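Side-chain contacts in tail protein, 43 kDa (Neisseria meningitidis MC58, PDB 3D37), which is of unknown function but probably forms part of the baseplate hub in the tail of a Mu-like phage carried in the bacterial genome: residues A187-S192 with V293-G298; V313-G318 with G339-D344. All coordinates share one frame; numbering follows the deposited sequence.

Contact 1 (A187-S192 with V293-G298)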
loop_
_atom_site.group_PDB
_atom_site.type_symbol
_atom_site.label_atom_id
_atom_site.label_comp_id
_atom_site.label_asym_id
_atom_site.label_seq_id
_atom_site.Cartn_x
_atom_site.Cartn_y
_atom_site.Cartn_z
ATOM N N ALA A 187 36.719 4.324 12.364
ATOM C CA ALA A 187 36.130 4.804 11.141
ATOM C C ALA A 187 35.667 6.241 11.353
ATOM O O ALA A 187 35.413 6.656 12.485
ATOM C CB ALA A 187 34.947 3.919 10.743
ATOM N N THR A 188 35.625 6.982 10.249
ATOM C CA THR A 188 34.996 8.266 10.131
ATOM C C THR A 188 33.860 8.150 9.135
ATOM O O THR A 188 34.049 7.802 7.953
ATOM C CB THR A 188 35.951 9.338 9.665
ATOM O OG1 THR A 188 36.947 9.519 10.673
ATOM C CG2 THR A 188 35.208 10.642 9.435
ATOM N N LEU A 189 32.654 8.407 9.630
ATOM C CA LEU A 189 31.473 8.384 8.789
ATOM C C LEU A 189 30.995 9.816 8.614
ATOM O O LEU A 189 31.072 10.620 9.526
ATOM C CB LEU A 189 30.406 7.554 9.425
ATOM C CG LEU A 189 30.725 6.083 9.679
ATOM C CD1 LEU A 189 29.563 5.480 10.428
ATOM C CD2 LEU A 189 31.003 5.303 8.401
ATOM N N CYS A 190 30.514 10.138 7.430
ATOM C CA CYS A 190 30.046 11.489 7.165
ATOM C C CYS A 190 28.778 11.493 6.329
ATOM O O CYS A 190 28.459 10.537 5.610
ATOM C CB CYS A 190 31.163 12.383 6.550
ATOM S SG CYS A 190 31.733 11.985 4.852
ATOM N N TRP A 191 28.019 12.565 6.524
ATOM C CA TRP A 191 26.756 12.801 5.853
ATOM C C TRP A 191 26.932 13.951 4.900
ATOM O O TRP A 191 27.425 15.007 5.291
ATOM C CB TRP A 191 25.659 13.198 6.836
ATOM C CG TRP A 191 24.481 13.707 6.128
ATOM C CD1 TRP A 191 24.242 14.996 5.749
ATOM C CD2 TRP A 191 23.399 12.928 5.618
ATOM N NE1 TRP A 191 23.074 15.065 5.037
ATOM C CE2 TRP A 191 22.527 13.810 4.953
ATOM C CE3 TRP A 191 23.095 11.573 5.639
ATOM C CZ2 TRP A 191 21.351 13.376 4.350
ATOM C CZ3 TRP A 191 21.922 11.136 5.063
ATOM C CH2 TRP A 191 21.067 12.028 4.416
ATOM N N SER A 192 26.509 13.760 3.655
ATOM C CA SER A 192 26.464 14.855 2.690
ATOM C C SER A 192 25.476 14.598 1.541
ATOM O O SER A 192 25.449 13.516 0.963
ATOM C CB SER A 192 27.861 15.128 2.134
ATOM O OG SER A 192 27.806 16.204 1.219
ATOM N N VAL A 293 36.751 -4.074 9.059
ATOM C CA VAL A 293 36.333 -4.439 10.453
ATOM C C VAL A 293 34.784 -4.533 10.483
ATOM O O VAL A 293 34.093 -3.588 10.088
ATOM C CB VAL A 293 36.877 -3.423 11.508
ATOM C CG1 VAL A 293 36.365 -3.702 12.905
ATOM C CG2 VAL A 293 38.468 -3.383 11.537
ATOM N N LEU A 294 34.275 -5.690 10.897
ATOM C CA LEU A 294 32.872 -5.872 11.199
ATOM C C LEU A 294 32.415 -4.928 12.318
ATOM O O LEU A 294 32.990 -4.916 13.354
ATOM C CB LEU A 294 32.593 -7.320 11.556
ATOM C CG LEU A 294 32.628 -8.258 10.370
ATOM C CD1 LEU A 294 32.858 -9.700 10.771
ATOM C CD2 LEU A 294 31.378 -8.131 9.491
ATOM N N TRP A 295 31.365 -4.142 12.054
ATOM C CA TRP A 295 30.778 -3.275 13.068
ATOM C C TRP A 295 30.397 -4.147 14.271
ATOM O O TRP A 295 29.837 -5.218 14.115
ATOM C CB TRP A 295 29.543 -2.532 12.531
ATOM C CG TRP A 295 29.784 -1.650 11.384
ATOM C CD1 TRP A 295 29.374 -1.857 10.111
ATOM C CD2 TRP A 295 30.440 -0.383 11.385
ATOM N NE1 TRP A 295 29.719 -0.820 9.326
ATOM C CE2 TRP A 295 30.417 0.086 10.066
ATOM C CE3 TRP A 295 31.097 0.372 12.357
ATOM C CZ2 TRP A 295 30.986 1.300 9.701
ATOM C CZ3 TRP A 295 31.668 1.545 11.991
ATOM C CH2 TRP A 295 31.595 2.016 10.699
ATOM N N GLN A 296 30.725 -3.668 15.451
ATOM C CA GLN A 296 30.583 -4.422 16.688
ATOM C C GLN A 296 30.534 -3.438 17.825
ATOM O O GLN A 296 31.353 -2.489 17.874
ATOM C CB GLN A 296 31.815 -5.323 16.864
ATOM C CG GLN A 296 31.737 -6.315 18.022
ATOM C CD GLN A 296 30.692 -7.403 17.790
ATOM O OE1 GLN A 296 30.136 -7.923 18.766
ATOM N NE2 GLN A 296 30.437 -7.769 16.529
ATOM N N PRO A 297 29.627 -3.665 18.804
ATOM C CA PRO A 297 29.627 -2.726 19.965
ATOM C C PRO A 297 30.985 -2.629 20.624
ATOM O O PRO A 297 31.652 -3.651 20.714
ATOM C CB PRO A 297 28.575 -3.349 20.897
ATOM C CG PRO A 297 27.651 -4.075 19.947
ATOM C CD PRO A 297 28.574 -4.680 18.941
ATOM N N GLY A 298 31.377 -1.427 21.126
ATOM C CA GLY A 298 32.687 -1.247 21.748
ATOM C C GLY A 298 33.652 -0.457 20.901
ATOM O O GLY A 298 34.624 0.092 21.422
#
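Trp-295 bridges to Ala-187 and Leu-189 with the far corner of its indole, while the two backbones stay well apart, the nearest CA atoms, those of Ala-187 and Val-293, being 9.3 Å from each other. Beyond Val-293, the other side of the loop is taken up by Leu-294, which packs on strand 66-81. At Trp-295, CG stands anti to the carbonyl carbon (chi1 -61°), and this sends the ring out toward the strand. There CH2 lies 3.9 Å from Ala-187 CB and 4.0 Å from Leu-189 CD1; the other methyl, Leu-189 CD2, is 4.1 Å from the same CH2. Leucine and indole approach from opposite directions, and both methyl-bearing residues meet the ring obliquely.

Strand 187-191 runs parallel to strand 300-305 in the beta framework of a phage-barrel protein, and Ala-187 and Leu-189, two apart on it, both point toward the loop. The contact itself is made of carbon atoms alone, and Val-301 and Leu-333, from strands 300-305 and 330-337, touch both Leu-189 and Trp-295. Past the indole, the carbonyl of Trp-295 accepts a hydrogen bond from Arg-319 NE, and Gly-298 leads the chain into strand 300-305.

Contact 2 (V313-G318 with G339-D344)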
loop_
_atom_site.group_PDB
_atom_site.type_symbol
_atom_site.label_atom_id
_atom_site.label_comp_id
_atom_site.label_asym_id
_atom_site.label_seq_id
_atom_site.Cartn_x
_atom_site.Cartn_y
_atom_site.Cartn_z
ATOM N N VAL A 313 33.345 12.261 18.171
ATOM C CA VAL A 313 33.493 10.837 18.303
ATOM C C VAL A 313 32.356 10.353 19.231
ATOM O O VAL A 313 31.999 11.011 20.245
ATOM C CB VAL A 313 34.872 10.419 18.892
ATOM C CG1 VAL A 313 34.956 8.892 19.117
ATOM C CG2 VAL A 313 36.013 10.913 18.012
ATOM N N PHE A 314 31.783 9.232 18.822
ATOM C CA PHE A 314 30.720 8.551 19.519
ATOM C C PHE A 314 31.122 7.092 19.758
ATOM O O PHE A 314 31.959 6.514 19.038
ATOM C CB PHE A 314 29.399 8.634 18.741
ATOM C CG PHE A 314 28.928 10.037 18.505
ATOM C CD1 PHE A 314 28.134 10.687 19.437
ATOM C CD2 PHE A 314 29.309 10.726 17.362
ATOM C CE1 PHE A 314 27.719 12.010 19.235
ATOM C CE2 PHE A 314 28.923 12.050 17.149
ATOM C CZ PHE A 314 28.102 12.694 18.086
ATOM N N PHE A 315 30.500 6.543 20.798
ATOM C CA PHE A 315 30.700 5.184 21.269
ATOM C C PHE A 315 29.557 4.269 20.805
ATOM O O PHE A 315 28.358 4.576 20.976
ATOM C CB PHE A 315 30.759 5.172 22.774
ATOM C CG PHE A 315 30.997 3.815 23.342
ATOM C CD1 PHE A 315 32.217 3.186 23.143
ATOM C CD2 PHE A 315 29.996 3.144 24.066
ATOM C CE1 PHE A 315 32.450 1.896 23.655
ATOM C CE2 PHE A 315 30.219 1.850 24.580
ATOM C CZ PHE A 315 31.451 1.226 24.375
ATOM N N LEU A 316 29.933 3.183 20.157
ATOM C CA LEU A 316 28.975 2.261 19.582
ATOM C C LEU A 316 28.461 1.254 20.616
ATOM O O LEU A 316 29.168 0.391 21.064
ATOM C CB LEU A 316 29.545 1.561 18.346
ATOM C CG LEU A 316 28.634 0.634 17.554
ATOM C CD1 LEU A 316 27.497 1.455 16.884
ATOM C CD2 LEU A 316 29.473 -0.164 16.484
ATOM N N MET A 317 27.197 1.385 20.953
ATOM C CA MET A 317 26.617 0.657 22.103
ATOM C C MET A 317 25.806 -0.520 21.601
ATOM O O MET A 317 25.581 -1.468 22.310
ATOM C CB MET A 317 25.734 1.662 22.902
ATOM C CG MET A 317 25.173 1.191 24.178
ATOM S SD MET A 317 26.314 1.094 25.622
ATOM C CE MET A 317 26.461 2.908 25.775
ATOM N N GLY A 318 25.314 -0.404 20.378
ATOM C CA GLY A 318 24.473 -1.395 19.738
ATOM C C GLY A 318 24.603 -1.368 18.237
ATOM O O GLY A 318 24.924 -0.334 17.647
ATOM N N GLY A 339 32.754 8.496 26.180
ATOM C CA GLY A 339 33.391 8.623 27.477
ATOM C C GLY A 339 32.466 8.474 28.683
ATOM O O GLY A 339 32.931 8.558 29.795
ATOM N N ILE A 340 31.176 8.218 28.475
ATOM C CA ILE A 340 30.178 8.248 29.561
ATOM C C ILE A 340 29.936 6.873 30.216
ATOM O O ILE A 340 29.878 6.756 31.432
ATOM C CB ILE A 340 28.825 8.871 29.017
ATOM C CG1 ILE A 340 29.052 10.315 28.506
ATOM C CG2 ILE A 340 27.725 8.834 30.069
ATOM C CD1 ILE A 340 29.727 11.306 29.509
ATOM N N TRP A 341 29.820 5.823 29.413
ATOM C CA TRP A 341 29.515 4.452 29.877
ATOM C C TRP A 341 30.733 3.810 30.543
ATOM O O TRP A 341 31.822 3.911 30.023
ATOM C CB TRP A 341 29.044 3.558 28.671
ATOM C CG TRP A 341 28.470 2.181 29.064
ATOM C CD1 TRP A 341 27.412 1.943 29.904
ATOM C CD2 TRP A 341 28.967 0.863 28.678
ATOM N NE1 TRP A 341 27.214 0.598 30.042
ATOM C CE2 TRP A 341 28.153 -0.090 29.321
ATOM C CE3 TRP A 341 30.006 0.414 27.856
ATOM C CZ2 TRP A 341 28.327 -1.477 29.144
ATOM C CZ3 TRP A 341 30.182 -0.969 27.684
ATOM C CH2 TRP A 341 29.347 -1.888 28.316
ATOM N N THR A 342 30.524 3.098 31.659
ATOM C CA THR A 342 31.582 2.364 32.383
ATOM C C THR A 342 32.981 3.015 32.295
ATOM O O THR A 342 33.930 2.411 31.752
ATOM C CB THR A 342 31.676 0.922 31.850
ATOM O OG1 THR A 342 31.935 0.971 30.446
ATOM C CG2 THR A 342 30.382 0.142 32.105
ATOM N N PRO A 343 33.110 4.259 32.806
ATOM C CA PRO A 343 34.378 5.011 32.689
ATOM C C PRO A 343 35.532 4.466 33.562
ATOM O O PRO A 343 36.706 4.706 33.255
ATOM C CB PRO A 343 33.989 6.436 33.115
ATOM C CG PRO A 343 32.807 6.251 34.031
ATOM C CD PRO A 343 32.069 5.038 33.501
ATOM N N ASP A 344 35.210 3.713 34.610
ATOM C CA ASP A 344 36.244 3.148 35.473
ATOM C C ASP A 344 36.986 1.974 34.849
ATOM O O ASP A 344 38.089 1.646 35.298
ATOM C CB ASP A 344 35.642 2.713 36.806
ATOM C CG ASP A 344 34.882 3.844 37.494
ATOM O OD1 ASP A 344 35.241 5.036 37.242
ATOM O OD2 ASP A 344 33.938 3.534 38.282
#
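The indole of Trp-341 receives two residues of one strand, two apart in sequence: Met-317 over its five-membered ring and Phe-315 at the rim of its six-membered ring. Met-317 SD stands 4.2 Å from the five-membered ring centroid and only 13° off the normal, a Met-aromatic contact made squarely over the face. Two bends in the methionine chain, at chi2 and chi3 (70°), fold the thioether back, so that CE reaches Trp-341 CG at 3.9 Å and also lies in the plane of the Phe-315 ring, at its edge. On the opposite indole face sits the CG2 methyl of Thr-342, 3.6 Å above the plane, leaving the ring sandwiched between sulfur and methyl.

Strand 310-324 is paired antiparallel with strand 330-337 and carries a classic beta bulge here, Met-317 and Gly-318 both facing Arg-334. Phe-315 brings CE2 to 3.6 Å from Trp-341 CE3. The rings meet rim to rim, centroids 5.9 Å apart and planes inclined by 29°, with neither lying over the other. Tyr-181 serves both aromatics, its ring edge-to-face with Phe-315 and its hydroxyl hydrogen-bonded to the carbonyl of Trp-341. Phe-31 stacks with the indole, and Leu-275 of helix 259-276 also touches it.

In the fold
Contact 1 closes along the chain before contact 2 opens, yet their centres lie just 14 Å apart and the two meet directly. Gly-298 N is 2.9 Å from Leu-316 O, a probable hydrogen bond joining the end of loop 293-298 to strand 310-324, and Gly-298 O lies 3.6 Å from Phe-315 CE1. Leu-316 turns to the contact 1 side, where its side chain reaches Leu-333. Phe-31 is a second bridge, touched by Pro-297 from one contact and by Met-317 from the other. Contact 1 also borders a subunit interface: Trp-191 makes cation-pi contacts with Lys-80 and Lys-82 of the second subunit, whereas no other chain touches contact 2.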